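Local coordinates for RagA protein (Porphyromonas gingivalis, PDB 6SLN) that probably acts as a TonB-dependent transporter of the outer membrane, moving substrate across it through a plugged beta-barrel, at residues V102-S107 / S182-K187; R470-R475 / G487-R492; M397-N402 / Q887-K892; M795-G800 / T834-S839; D709-V714 / S724-V729. All blocks are in the same frame, centred on the assembly; numbering follows the deposited sequence.

Interaction 1: V102-S107 / S182-K187; sequences VAKVSS and SMSVLK
Lys-104 lies across Ser-182 and Ser-184 on the neighbouring antiparallel strand, inside the plug domain. Its CB and CG run past the carbonyl of Met-183, with CG 3.9 Å from Met-183 O and 4.0 Å from Ser-184 OG. Because CG stands anti to the backbone N (chi1 -177°), the chain first leaves the strand straight, then bends at its last two torsions. CE of Lys-104 thus comes within 3.8 Å of both Ser-182 OG and Ser-184 OG. Lys-104 NZ ends 3.6 Å from Ser-182 OG, near it but not hydrogen-bonded. On the same side of the sheet, Val-102 and Leu-186 point the same way, CG1 touching CD2 at 3.6 Å. The opposite side carries Ala-103, Val-105, Met-183 and Val-185. Here the CB of Ala-103 meets CE of Lys-187, whose NZ bonds Ala-127 O and forms a salt bridge to Asp-738 of the barrel strand 732-746. Two reciprocal pairs of backbone bonds, Ala-103 with Val-185 and Val-105 with Met-183, join the strands. The chemistry implies that this backbone ladder carries the pairing of edge strand 102-106, while Lys-104 supplies mainly methylene packing across the pair.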
# COMPACT_ATOMS: atom_id res chain seq x y z
N VAL A 102 4.30 -12.65 44.95
CA VAL A 102 5.03 -13.01 43.74
C VAL A 102 5.02 -14.52 43.57
O VAL A 102 5.37 -15.25 44.51
CB VAL A 102 6.47 -12.49 43.76
CG1 VAL A 102 7.19 -12.90 42.48
CG2 VAL A 102 6.50 -10.99 43.95
N ALA A 103 4.65 -14.99 42.38
CA ALA A 103 4.62 -16.41 42.04
C ALA A 103 5.50 -16.66 40.82
O ALA A 103 5.42 -15.91 39.85
CB ALA A 103 3.20 -16.89 41.75
N LYS A 104 6.33 -17.70 40.88
CA LYS A 104 7.33 -17.97 39.85
C LYS A 104 7.13 -19.35 39.24
O LYS A 104 7.02 -20.34 39.97
CB LYS A 104 8.75 -17.86 40.40
CG LYS A 104 9.81 -18.06 39.32
CD LYS A 104 11.22 -18.04 39.89
CE LYS A 104 12.03 -16.89 39.31
NZ LYS A 104 13.47 -17.26 39.14
N VAL A 105 7.15 -19.42 37.91
CA VAL A 105 6.93 -20.67 37.20
C VAL A 105 8.21 -21.06 36.47
O VAL A 105 8.81 -20.23 35.78
CB VAL A 105 5.74 -20.57 36.23
CG1 VAL A 105 5.72 -21.75 35.34
CG2 VAL A 105 4.46 -20.51 37.01
N SER A 106 8.60 -22.32 36.63
CA SER A 106 9.84 -22.89 36.12
C SER A 106 9.77 -23.09 34.60
O SER A 106 8.70 -23.05 33.99
CB SER A 106 10.13 -24.20 36.85
OG SER A 106 10.79 -25.12 36.00
N SER A 107 10.95 -23.32 33.99
CA SER A 107 10.97 -23.50 32.54
C SER A 107 10.22 -24.76 32.12
O SER A 107 9.62 -24.77 31.04
CB SER A 107 12.42 -23.52 32.02
OG SER A 107 13.18 -24.62 32.48
N SER A 182 12.27 -18.54 33.33
CA SER A 182 11.24 -18.53 34.34
C SER A 182 10.19 -17.51 33.93
O SER A 182 10.36 -16.76 32.96
CB SER A 182 11.81 -18.20 35.72
OG SER A 182 12.86 -17.24 35.63
N MET A 183 9.09 -17.52 34.66
CA MET A 183 8.05 -16.52 34.52
C MET A 183 7.55 -16.20 35.92
O MET A 183 7.14 -17.09 36.66
CB MET A 183 6.91 -17.01 33.62
CG MET A 183 5.73 -16.08 33.62
SD MET A 183 4.47 -16.65 32.48
CE MET A 183 5.42 -16.89 30.98
N SER A 184 7.65 -14.93 36.29
CA SER A 184 7.20 -14.44 37.58
C SER A 184 5.90 -13.68 37.40
O SER A 184 5.78 -12.83 36.50
CB SER A 184 8.25 -13.54 38.23
OG SER A 184 9.50 -14.20 38.35
N VAL A 185 4.90 -13.99 38.22
CA VAL A 185 3.64 -13.27 38.19
C VAL A 185 3.58 -12.42 39.45
O VAL A 185 3.66 -12.95 40.57
CB VAL A 185 2.44 -14.22 38.07
CG1 VAL A 185 1.13 -13.42 37.99
CG2 VAL A 185 2.60 -15.07 36.82
N LEU A 186 3.47 -11.10 39.26
CA LEU A 186 3.42 -10.15 40.36
C LEU A 186 1.98 -9.69 40.58
O LEU A 186 1.36 -9.12 39.67
CB LEU A 186 4.33 -8.95 40.07
CG LEU A 186 5.67 -9.23 39.43
CD1 LEU A 186 6.39 -7.94 39.29
CD2 LEU A 186 6.49 -10.19 40.27
N LYS A 187 1.47 -9.93 41.78
CA LYS A 187 0.04 -9.78 42.05
C LYS A 187 -0.34 -8.54 42.84
O LYS A 187 -1.49 -8.11 42.73
CB LYS A 187 -0.48 -11.02 42.79
CG LYS A 187 -0.02 -12.34 42.18
CD LYS A 187 -0.82 -13.54 42.70
CE LYS A 187 0.11 -14.62 43.27
NZ LYS A 187 -0.61 -15.80 43.87

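Interaction 2: R470-R475 / G487-R492; sequences RTSSKR and GERRER
Strands 470-475 and 487-492 run antiparallel at 169°, with axes 4.3 Å apart, the paired arms of a hairpin in the wall of the TonB-dependent receptor barrel. Reciprocal backbone bonds link Thr-471 to Arg-492, Ser-473 to Arg-490 and Arg-475 to Glu-488. On the face of Ser-472, Lys-474, Arg-489 and Glu-491, several donors converge on one carboxylate, that of Glu-491. Arg-470 folds back through bends at chi2 and chi3, and its NH1 and NH2 both grip Glu-491 OE1, NH2 at 2.8 Å. The carboxylate stands almost square to the guanidinium, 88° between the planes, yet OE1 lies in the guanidinium plane. The other oxygen, OE2, takes Ser-472 OG at 2.7 Å from above the carboxylate plane and Arg-489 NE on the anti side. Arg-489 NH1 also bonds Met-546 O and forms a salt bridge with an acidic side chain of another protein's chain, and Lys-474 CE rides over the Arg-489 guanidinium face. On the other face of the sheet, Arg-475 lies alongside Glu-488, its NE 2.9 Å from OE1 and its NH2 also directed at that oxygen. Arg-492, salt-bridged through NE to Glu-561, crosses Thr-471. A single water links this pair, 2.6 Å from Arg-492 NH1 and 2.9 Å from Thr-471 OG1.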
# COMPACT_ATOMS: atom_id res chain seq x y z
N ARG A 470 3.51 -8.07 5.80
CA ARG A 470 2.85 -7.99 4.52
C ARG A 470 1.79 -9.08 4.47
O ARG A 470 2.08 -10.25 4.77
CB ARG A 470 3.85 -8.14 3.37
CG ARG A 470 4.74 -6.90 3.20
CD ARG A 470 3.96 -5.78 2.55
NE ARG A 470 3.87 -5.95 1.10
CZ ARG A 470 2.84 -6.53 0.48
NH1 ARG A 470 1.80 -6.98 1.17
NH2 ARG A 470 2.83 -6.64 -0.85
N THR A 471 0.57 -8.70 4.14
CA THR A 471 -0.46 -9.68 3.90
C THR A 471 -0.91 -9.52 2.46
O THR A 471 -0.83 -8.43 1.88
CB THR A 471 -1.65 -9.54 4.84
OG1 THR A 471 -2.29 -8.28 4.61
CG2 THR A 471 -1.16 -9.61 6.25
N SER A 472 -1.35 -10.64 1.90
CA SER A 472 -1.70 -10.72 0.50
C SER A 472 -2.97 -11.54 0.42
O SER A 472 -3.06 -12.60 1.04
CB SER A 472 -0.58 -11.37 -0.31
OG SER A 472 -0.92 -11.30 -1.67
N SER A 473 -3.92 -11.06 -0.35
CA SER A 473 -5.22 -11.71 -0.42
C SER A 473 -5.75 -11.59 -1.84
O SER A 473 -5.63 -10.54 -2.47
CB SER A 473 -6.18 -11.09 0.61
OG SER A 473 -7.52 -11.10 0.14
N LYS A 474 -6.34 -12.68 -2.34
CA LYS A 474 -6.81 -12.71 -3.71
C LYS A 474 -8.23 -13.27 -3.78
O LYS A 474 -8.62 -14.12 -2.99
CB LYS A 474 -5.88 -13.56 -4.61
CG LYS A 474 -4.61 -12.83 -5.04
CD LYS A 474 -3.89 -13.59 -6.11
CE LYS A 474 -2.44 -13.77 -5.73
NZ LYS A 474 -1.62 -14.05 -6.93
N ARG A 475 -8.98 -12.76 -4.75
CA ARG A 475 -10.23 -13.36 -5.23
C ARG A 475 -9.94 -13.87 -6.64
O ARG A 475 -9.86 -13.07 -7.58
CB ARG A 475 -11.36 -12.35 -5.21
CG ARG A 475 -12.62 -12.86 -4.60
CD ARG A 475 -13.81 -11.86 -4.61
NE ARG A 475 -13.56 -10.60 -3.89
CZ ARG A 475 -13.36 -10.47 -2.58
NH1 ARG A 475 -13.38 -11.53 -1.77
NH2 ARG A 475 -13.14 -9.27 -2.07
N GLY A 487 -11.37 -11.17 -11.09
CA GLY A 487 -10.67 -11.43 -9.85
C GLY A 487 -10.29 -10.14 -9.12
O GLY A 487 -10.37 -9.03 -9.66
N GLU A 488 -9.89 -10.30 -7.87
CA GLU A 488 -9.56 -9.18 -7.01
C GLU A 488 -8.31 -9.52 -6.20
O GLU A 488 -7.97 -10.69 -5.99
CB GLU A 488 -10.74 -8.81 -6.07
CG GLU A 488 -12.12 -8.96 -6.74
CD GLU A 488 -13.27 -8.27 -5.99
OE1 GLU A 488 -13.09 -7.89 -4.81
OE2 GLU A 488 -14.36 -8.10 -6.59
N ARG A 489 -7.65 -8.49 -5.72
CA ARG A 489 -6.44 -8.71 -4.95
C ARG A 489 -6.29 -7.54 -4.01
O ARG A 489 -6.62 -6.41 -4.37
CB ARG A 489 -5.23 -8.82 -5.88
CG ARG A 489 -3.93 -8.99 -5.15
CD ARG A 489 -2.79 -9.21 -6.11
NE ARG A 489 -1.59 -9.67 -5.43
CZ ARG A 489 -0.49 -10.05 -6.06
NH1 ARG A 489 -0.45 -10.01 -7.39
NH2 ARG A 489 0.58 -10.44 -5.37
N ARG A 490 -5.81 -7.81 -2.79
CA ARG A 490 -5.59 -6.77 -1.79
C ARG A 490 -4.24 -7.01 -1.14
O ARG A 490 -3.90 -8.15 -0.81
CB ARG A 490 -6.72 -6.75 -0.73
CG ARG A 490 -6.40 -5.97 0.56
CD ARG A 490 -7.64 -5.28 1.16
NE ARG A 490 -8.81 -6.15 1.25
CZ ARG A 490 -8.89 -7.24 2.01
NH1 ARG A 490 -7.86 -7.62 2.78
NH2 ARG A 490 -10.00 -7.98 2.01
N GLU A 491 -3.45 -5.95 -1.01
CA GLU A 491 -2.14 -6.03 -0.40
C GLU A 491 -2.04 -5.01 0.73
O GLU A 491 -2.49 -3.86 0.60
CB GLU A 491 -1.03 -5.77 -1.43
CG GLU A 491 -1.09 -6.69 -2.59
CD GLU A 491 -0.37 -7.98 -2.34
OE1 GLU A 491 0.50 -8.01 -1.45
OE2 GLU A 491 -0.67 -8.97 -3.04
N ARG A 492 -1.41 -5.43 1.82
CA ARG A 492 -1.38 -4.60 3.01
C ARG A 492 0.02 -4.61 3.59
O ARG A 492 0.74 -5.62 3.51
CB ARG A 492 -2.35 -5.11 4.08
CG ARG A 492 -3.73 -4.52 3.95
CD ARG A 492 -4.65 -5.32 4.77
NE ARG A 492 -6.03 -4.89 4.61
CZ ARG A 492 -7.06 -5.58 5.09
NH1 ARG A 492 -6.83 -6.71 5.73
NH2 ARG A 492 -8.30 -5.14 4.92
O HOH W 1 -4.69 -8.10 6.19

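Interaction 3: M397-N402 / Q887-K892; sequences MPRYYN and QLNKDK
Asn-889 lays its amide nitrogen over one face of the Arg-399 guanidinium, toward the rim, with ND2 3.3 Å from NE and 3.4 Å from CD. The two planes lie 30° apart while the side chains cross at about a right angle. Both nitrogens are donors, so they do not bond each other: Asn-889 ND2 gives to Met-240 O, Arg-399 NH1 to Met-397 O at 2.8 Å, and Arg-399 NH2 to Val-394 O. The same Met-397 carbonyl meets Asn-889 CB at 3.6 Å. One water accepts from Arg-399 N and donates weakly to Asn-889 OD1. Alongside, Pro-398 sets its ring atom CG 3.4 Å from Gln-887 O, and Leu-245 of helix 242-252 touches both Pro-398 and Asn-889. The contact thus joins the loop after helix 390-396 to the one before strand 921-937. Its chemistry implies packing of flat polar groups whose named donors are spent on backbone carbonyls; the one hydrogen-bonded link between the two segments runs through a water and is weak on the Asn-889 side.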
# COMPACT_ATOMS: atom_id res chain seq x y z
N MET A 397 -26.37 -28.37 9.76
CA MET A 397 -26.58 -28.71 8.36
C MET A 397 -27.51 -29.92 8.27
O MET A 397 -27.25 -30.93 8.94
CB MET A 397 -25.24 -28.99 7.64
CG MET A 397 -24.44 -27.73 7.22
SD MET A 397 -25.38 -26.62 6.16
CE MET A 397 -25.88 -27.64 4.79
N PRO A 398 -28.61 -29.83 7.52
CA PRO A 398 -29.40 -31.03 7.24
C PRO A 398 -28.49 -32.16 6.80
O PRO A 398 -27.62 -31.99 5.95
CB PRO A 398 -30.32 -30.59 6.10
CG PRO A 398 -30.43 -29.12 6.25
CD PRO A 398 -29.11 -28.65 6.79
N ARG A 399 -28.64 -33.31 7.43
CA ARG A 399 -27.75 -34.42 7.14
C ARG A 399 -27.98 -35.05 5.77
O ARG A 399 -27.12 -35.80 5.31
CB ARG A 399 -27.86 -35.46 8.25
CG ARG A 399 -26.85 -35.27 9.35
CD ARG A 399 -27.13 -34.03 10.16
NE ARG A 399 -26.25 -33.97 11.31
CZ ARG A 399 -25.37 -33.00 11.52
NH1 ARG A 399 -25.27 -31.98 10.67
NH2 ARG A 399 -24.60 -33.06 12.59
N TYR A 400 -29.08 -34.72 5.09
CA TYR A 400 -29.30 -35.17 3.72
C TYR A 400 -28.64 -34.27 2.69
O TYR A 400 -28.75 -34.54 1.49
CB TYR A 400 -30.80 -35.28 3.41
CG TYR A 400 -31.66 -34.10 3.84
CD1 TYR A 400 -31.70 -32.93 3.10
CD2 TYR A 400 -32.47 -34.19 4.97
CE1 TYR A 400 -32.51 -31.87 3.47
CE2 TYR A 400 -33.28 -33.14 5.36
CZ TYR A 400 -33.30 -31.97 4.61
OH TYR A 400 -34.11 -30.92 5.02
N TYR A 401 -27.96 -33.22 3.13
CA TYR A 401 -27.13 -32.40 2.27
C TYR A 401 -25.71 -32.92 2.38
O TYR A 401 -25.18 -33.08 3.49
CB TYR A 401 -27.19 -30.93 2.66
CG TYR A 401 -28.44 -30.28 2.18
CD1 TYR A 401 -29.01 -30.65 0.98
CD2 TYR A 401 -29.09 -29.33 2.96
CE1 TYR A 401 -30.18 -30.07 0.54
CE2 TYR A 401 -30.26 -28.75 2.54
CZ TYR A 401 -30.81 -29.12 1.33
OH TYR A 401 -31.97 -28.51 0.91
N ASN A 402 -25.09 -33.19 1.24
CA ASN A 402 -23.85 -33.96 1.18
C ASN A 402 -22.79 -33.15 0.45
O ASN A 402 -22.93 -32.90 -0.76
CB ASN A 402 -24.08 -35.29 0.47
CG ASN A 402 -22.86 -36.18 0.47
OD1 ASN A 402 -21.96 -36.05 1.29
ND2 ASN A 402 -22.83 -37.09 -0.45
N GLN A 887 -35.27 -24.82 8.60
CA GLN A 887 -34.42 -25.47 7.61
C GLN A 887 -33.15 -26.03 8.22
O GLN A 887 -32.39 -26.71 7.53
CB GLN A 887 -34.06 -24.50 6.49
CG GLN A 887 -33.03 -23.46 6.90
CD GLN A 887 -33.66 -22.13 7.25
OE1 GLN A 887 -34.64 -22.06 8.00
NE2 GLN A 887 -33.10 -21.06 6.68
N LEU A 888 -32.90 -25.77 9.50
CA LEU A 888 -31.69 -26.25 10.14
C LEU A 888 -31.95 -27.56 10.86
O LEU A 888 -33.03 -27.78 11.42
CB LEU A 888 -31.15 -25.23 11.14
CG LEU A 888 -31.06 -23.80 10.64
CD1 LEU A 888 -30.55 -22.90 11.75
CD2 LEU A 888 -30.16 -23.77 9.44
N ASN A 889 -30.92 -28.41 10.87
CA ASN A 889 -30.99 -29.63 11.66
C ASN A 889 -31.15 -29.25 13.12
O ASN A 889 -30.57 -28.27 13.59
CB ASN A 889 -29.73 -30.47 11.46
CG ASN A 889 -29.88 -31.89 11.96
OD1 ASN A 889 -30.94 -32.51 11.79
ND2 ASN A 889 -28.82 -32.41 12.59
N LYS A 890 -31.97 -30.03 13.83
CA LYS A 890 -32.39 -29.73 15.20
C LYS A 890 -32.09 -30.91 16.11
O LYS A 890 -31.84 -32.03 15.67
CB LYS A 890 -33.88 -29.40 15.25
CG LYS A 890 -34.29 -28.23 14.40
CD LYS A 890 -33.96 -26.91 15.07
CE LYS A 890 -34.05 -25.73 14.10
NZ LYS A 890 -35.37 -25.58 13.40
N ASP A 891 -32.12 -30.63 17.41
CA ASP A 891 -31.98 -31.67 18.43
C ASP A 891 -33.15 -32.65 18.37
O ASP A 891 -34.31 -32.25 18.21
CB ASP A 891 -31.89 -31.03 19.81
CG ASP A 891 -31.57 -32.02 20.90
OD1 ASP A 891 -32.31 -33.02 21.03
OD2 ASP A 891 -30.58 -31.78 21.64
N LYS A 892 -32.84 -33.95 18.51
CA LYS A 892 -33.86 -35.01 18.51
C LYS A 892 -35.02 -34.71 19.46
O LYS A 892 -36.11 -35.25 19.27
CB LYS A 892 -33.24 -36.36 18.89
CG LYS A 892 -32.46 -37.07 17.80
CD LYS A 892 -31.61 -38.20 18.36
CE LYS A 892 -30.74 -38.87 17.29
NZ LYS A 892 -31.47 -39.81 16.38
O HOH W 2 -30.41 -33.89 9.31

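Interaction 4: M795-G800 / T834-S839; sequences MAEYAG and TRIDKS
A small antiparallel sheet, inserted in the chain between barrel strands 752-764 and 844-853, pairs Met-795 with Thr-834 at this point. The pair is a hydrogen-bonded one: Thr-834 N reaches Met-795 O at 2.9 Å, and Met-795 N returns a bond to Thr-834 O at 3.2 Å. Beyond it, the side chain of Glu-797 crosses Thr-834 obliquely, its CG 3.6 Å from the methyl CG2. That methyl sits between the backbone N and the carbonyl carbon of its own residue, leaving OG1 anti to the N (chi1 169°), and OG1 bonds Arg-835 O instead of the partner strand. Glu-797 then slides past Ile-836 in the opposite direction, OE2 lying 3.7 Å from CD1, so aliphatic carbon rather than a donor meets the carboxylate here. Ile-836 CG1 also meets Met-795 CG at 4.1 Å, the two side chains crossing at about a right angle. Farther along, the inverse gamma turn centred on Asp-837 bends the chain away. The backbone of Glu-797 and Ala-799 bonds to Tyr-811 and Leu-809 of strand 807-812, and Ile-836 to Phe-793. Strand 792-802 therefore changes partner along its length, as in a branched antiparallel sheet, and the insertion is consistent with the long extracellular loops of TonB-dependent receptors.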
# COMPACT_ATOMS: atom_id res chain seq x y z
N MET A 795 -31.83 -12.30 32.89
CA MET A 795 -32.76 -12.95 31.98
C MET A 795 -34.01 -13.34 32.75
O MET A 795 -34.04 -13.30 33.98
CB MET A 795 -32.14 -14.19 31.32
CG MET A 795 -31.46 -15.14 32.29
SD MET A 795 -30.28 -16.20 31.44
CE MET A 795 -28.90 -15.11 31.16
N ALA A 796 -35.04 -13.70 32.00
CA ALA A 796 -36.20 -14.33 32.61
C ALA A 796 -35.82 -15.71 33.12
O ALA A 796 -34.86 -16.33 32.63
CB ALA A 796 -37.35 -14.44 31.61
N GLU A 797 -36.54 -16.18 34.14
CA GLU A 797 -36.33 -17.51 34.69
C GLU A 797 -37.32 -18.46 34.02
O GLU A 797 -38.52 -18.41 34.31
CB GLU A 797 -36.49 -17.51 36.20
CG GLU A 797 -35.54 -16.54 36.89
CD GLU A 797 -35.43 -16.78 38.38
OE1 GLU A 797 -36.26 -17.54 38.94
OE2 GLU A 797 -34.50 -16.22 38.99
N TYR A 798 -36.80 -19.30 33.13
CA TYR A 798 -37.61 -20.28 32.41
C TYR A 798 -38.24 -21.25 33.39
O TYR A 798 -37.55 -21.80 34.25
CB TYR A 798 -36.73 -21.02 31.40
CG TYR A 798 -37.50 -21.98 30.54
CD1 TYR A 798 -38.34 -21.52 29.54
CD2 TYR A 798 -37.41 -23.36 30.73
CE1 TYR A 798 -39.06 -22.39 28.76
CE2 TYR A 798 -38.11 -24.24 29.95
CZ TYR A 798 -38.94 -23.75 28.97
OH TYR A 798 -39.66 -24.61 28.19
N ALA A 799 -39.55 -21.46 33.27
CA ALA A 799 -40.22 -22.42 34.15
C ALA A 799 -40.34 -23.77 33.45
O ALA A 799 -39.53 -24.68 33.69
CB ALA A 799 -41.60 -21.91 34.58
N GLY A 800 -41.32 -23.91 32.58
CA GLY A 800 -41.33 -25.04 31.67
C GLY A 800 -42.39 -24.85 30.60
O GLY A 800 -42.44 -23.82 29.94
N THR A 834 -34.61 -10.81 35.36
CA THR A 834 -34.21 -10.61 36.74
C THR A 834 -32.69 -10.76 36.83
O THR A 834 -32.07 -11.40 35.98
CB THR A 834 -34.89 -11.62 37.66
OG1 THR A 834 -34.30 -11.57 38.96
CG2 THR A 834 -34.69 -13.02 37.12
N ARG A 835 -32.09 -10.16 37.85
CA ARG A 835 -30.69 -10.45 38.08
C ARG A 835 -30.56 -11.87 38.59
O ARG A 835 -31.34 -12.33 39.43
CB ARG A 835 -30.06 -9.47 39.07
CG ARG A 835 -28.55 -9.32 38.83
CD ARG A 835 -27.71 -9.02 40.07
NE ARG A 835 -27.84 -10.03 41.12
CZ ARG A 835 -28.69 -9.92 42.14
NH1 ARG A 835 -28.76 -10.88 43.06
NH2 ARG A 835 -29.49 -8.86 42.22
N ILE A 836 -29.57 -12.58 38.06
CA ILE A 836 -29.33 -13.98 38.39
C ILE A 836 -28.10 -14.08 39.27
O ILE A 836 -27.09 -13.42 39.01
CB ILE A 836 -29.18 -14.82 37.10
CG1 ILE A 836 -30.40 -14.59 36.21
CG2 ILE A 836 -28.92 -16.28 37.40
CD1 ILE A 836 -31.67 -15.23 36.75
N ASP A 837 -28.18 -14.90 40.31
CA ASP A 837 -27.04 -15.07 41.21
C ASP A 837 -25.99 -15.99 40.59
O ASP A 837 -25.58 -16.98 41.20
CB ASP A 837 -27.50 -15.61 42.57
CG ASP A 837 -26.52 -15.30 43.68
OD1 ASP A 837 -25.76 -14.30 43.57
OD2 ASP A 837 -26.51 -16.06 44.68
N LYS A 838 -25.55 -15.67 39.38
CA LYS A 838 -24.47 -16.38 38.71
C LYS A 838 -23.59 -15.33 38.08
O LYS A 838 -24.11 -14.45 37.37
CB LYS A 838 -25.02 -17.35 37.66
CG LYS A 838 -25.92 -18.46 38.21
CD LYS A 838 -26.65 -19.19 37.08
CE LYS A 838 -27.69 -20.18 37.60
NZ LYS A 838 -29.00 -20.03 36.88
N SER A 839 -22.28 -15.37 38.35
CA SER A 839 -21.39 -14.28 37.96
C SER A 839 -20.80 -14.50 36.58
O SER A 839 -20.44 -15.62 36.22
CB SER A 839 -20.24 -14.09 38.97
OG SER A 839 -20.67 -14.11 40.32

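Interaction 5: D709-V714 / S724-V729; sequences DMLIDV and SQYQNV
The hairpin of strands 696-715 and 724-728 brings Asp-713 over the ring of Tyr-726. Asp-713 CB lies 3.9 Å from the ring centroid of Tyr-726, 18° off the normal, a CH-pi contact. With CG anti to the backbone N (chi1 -164°), the carboxylate stacks on the ring, its plane tilted 13°. Leu-711 comes across at a right angle, CD2 4.1 Å from Tyr-726 CD1. Farther along this face, Asn-728 ND2 gives an almost straight bond to Asp-709 O at 3.0 Å, and the same nitrogen bonds Ser-676 O. On the other side of the sheet Val-714 CG2 and Val-729 CG1 meet at 4.3 Å. Backbone bonds pair Ile-712 with Gln-727 and Val-714 with Gln-725 in both directions, and Val-729 N binds Met-710 O at 2.7 Å. Leu-711 also bonds the backbone of Ala-154, in the plug sequence. The alternation of hydrogen-bonded and non-hydrogen-bonded pairs is that of antiparallel strands, here the two arms of a barrel hairpin.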
# COMPACT_ATOMS: atom_id res chain seq x y z
N ASP A 709 -12.10 6.19 39.98
CA ASP A 709 -11.99 6.94 38.72
C ASP A 709 -12.13 5.98 37.54
O ASP A 709 -11.42 6.08 36.53
CB ASP A 709 -10.69 7.74 38.65
CG ASP A 709 -10.67 8.91 39.61
OD1 ASP A 709 -11.50 8.91 40.52
OD2 ASP A 709 -9.83 9.83 39.46
N MET A 710 -13.06 5.03 37.68
CA MET A 710 -13.11 3.86 36.82
C MET A 710 -13.28 4.25 35.35
O MET A 710 -14.19 5.01 34.99
CB MET A 710 -14.26 2.96 37.27
CG MET A 710 -14.64 1.86 36.30
SD MET A 710 -15.29 0.41 37.14
CE MET A 710 -13.75 -0.23 37.73
N LEU A 711 -12.39 3.73 34.50
CA LEU A 711 -12.48 4.00 33.07
C LEU A 711 -13.58 3.14 32.49
O LEU A 711 -13.38 1.96 32.21
CB LEU A 711 -11.14 3.75 32.38
CG LEU A 711 -10.27 4.99 32.50
CD1 LEU A 711 -8.80 4.72 32.23
CD2 LEU A 711 -10.85 6.07 31.58
N ILE A 712 -14.77 3.71 32.36
CA ILE A 712 -15.87 3.00 31.74
C ILE A 712 -16.05 3.56 30.34
O ILE A 712 -16.09 4.78 30.14
CB ILE A 712 -17.17 3.13 32.55
CG1 ILE A 712 -17.02 2.47 33.94
CG2 ILE A 712 -18.35 2.54 31.76
CD1 ILE A 712 -18.36 2.15 34.65
N ASP A 713 -16.09 2.67 29.36
CA ASP A 713 -16.49 3.02 28.00
C ASP A 713 -18.00 3.19 28.07
O ASP A 713 -18.79 2.27 27.80
CB ASP A 713 -16.04 1.95 27.01
CG ASP A 713 -16.06 2.43 25.57
OD1 ASP A 713 -16.53 3.56 25.33
OD2 ASP A 713 -15.62 1.67 24.69
N VAL A 714 -18.42 4.38 28.49
CA VAL A 714 -19.81 4.58 28.92
C VAL A 714 -20.74 4.39 27.72
O VAL A 714 -20.50 4.98 26.65
CB VAL A 714 -19.98 5.96 29.55
CG1 VAL A 714 -21.45 6.33 29.59
CG2 VAL A 714 -19.37 6.00 30.96
N SER A 724 -20.51 5.25 22.24
CA SER A 724 -19.88 5.16 23.54
C SER A 724 -19.00 6.39 23.70
O SER A 724 -18.83 7.17 22.76
CB SER A 724 -19.09 3.85 23.68
OG SER A 724 -17.71 4.02 23.40
N GLN A 725 -18.49 6.58 24.91
CA GLN A 725 -17.53 7.64 25.18
C GLN A 725 -16.90 7.33 26.52
O GLN A 725 -17.62 7.19 27.52
CB GLN A 725 -18.18 9.02 25.19
CG GLN A 725 -17.24 10.12 25.70
CD GLN A 725 -16.01 10.31 24.83
OE1 GLN A 725 -16.11 10.50 23.62
NE2 GLN A 725 -14.84 10.25 25.44
N TYR A 726 -15.58 7.21 26.54
CA TYR A 726 -14.90 6.91 27.79
C TYR A 726 -15.09 8.05 28.80
O TYR A 726 -15.17 9.22 28.43
CB TYR A 726 -13.42 6.66 27.51
CG TYR A 726 -13.06 5.21 27.46
CD1 TYR A 726 -13.17 4.41 28.59
CD2 TYR A 726 -12.58 4.63 26.29
CE1 TYR A 726 -12.82 3.07 28.55
CE2 TYR A 726 -12.22 3.29 26.25
CZ TYR A 726 -12.35 2.52 27.38
OH TYR A 726 -12.00 1.20 27.34
N GLN A 727 -15.20 7.67 30.07
CA GLN A 727 -15.38 8.59 31.19
C GLN A 727 -14.80 7.95 32.45
O GLN A 727 -14.80 6.73 32.60
CB GLN A 727 -16.86 8.94 31.41
CG GLN A 727 -17.40 10.06 30.51
CD GLN A 727 -18.90 9.98 30.27
OE1 GLN A 727 -19.55 9.08 30.78
NE2 GLN A 727 -19.44 10.91 29.50
N ASN A 728 -14.29 8.79 33.35
CA ASN A 728 -13.88 8.33 34.68
C ASN A 728 -15.13 8.31 35.55
O ASN A 728 -15.62 9.36 35.99
CB ASN A 728 -12.80 9.22 35.25
CG ASN A 728 -11.56 9.24 34.39
OD1 ASN A 728 -11.41 10.12 33.54
ND2 ASN A 728 -10.69 8.26 34.59
N VAL A 729 -15.67 7.13 35.78
CA VAL A 729 -17.04 7.02 36.23
C VAL A 729 -17.28 5.68 36.93
O VAL A 729 -16.82 4.63 36.47
CB VAL A 729 -17.98 7.22 35.02
CG1 VAL A 729 -19.27 6.49 35.23
CG2 VAL A 729 -18.25 8.71 34.81

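Interactions 1, 3 and 4 are largely buried, whereas interactions 2 and 5 are partly buried hairpins of barrel strands. Interaction 1 belongs to the plug, on the opposite side of the chain's centre from interactions 2 and 3. Its cross-strand hydrogen bonds are all backbone ones, unlike interaction 2, where salt bridges crowd both faces and other chains approach. Interaction 5 shares the hairpin form but adds to its backbone ladder a CH-pi contact on a tyrosine ring and a hydrogen bond from an asparagine amide. Interactions 3 and 4, about 13 Å apart at their nearest atoms, lie in excursions from the barrel: interaction 4 keeps one strand pair, interaction 3 has none and joins loops through an amide nitrogen laid over a guanidinium face and a weak water bridge.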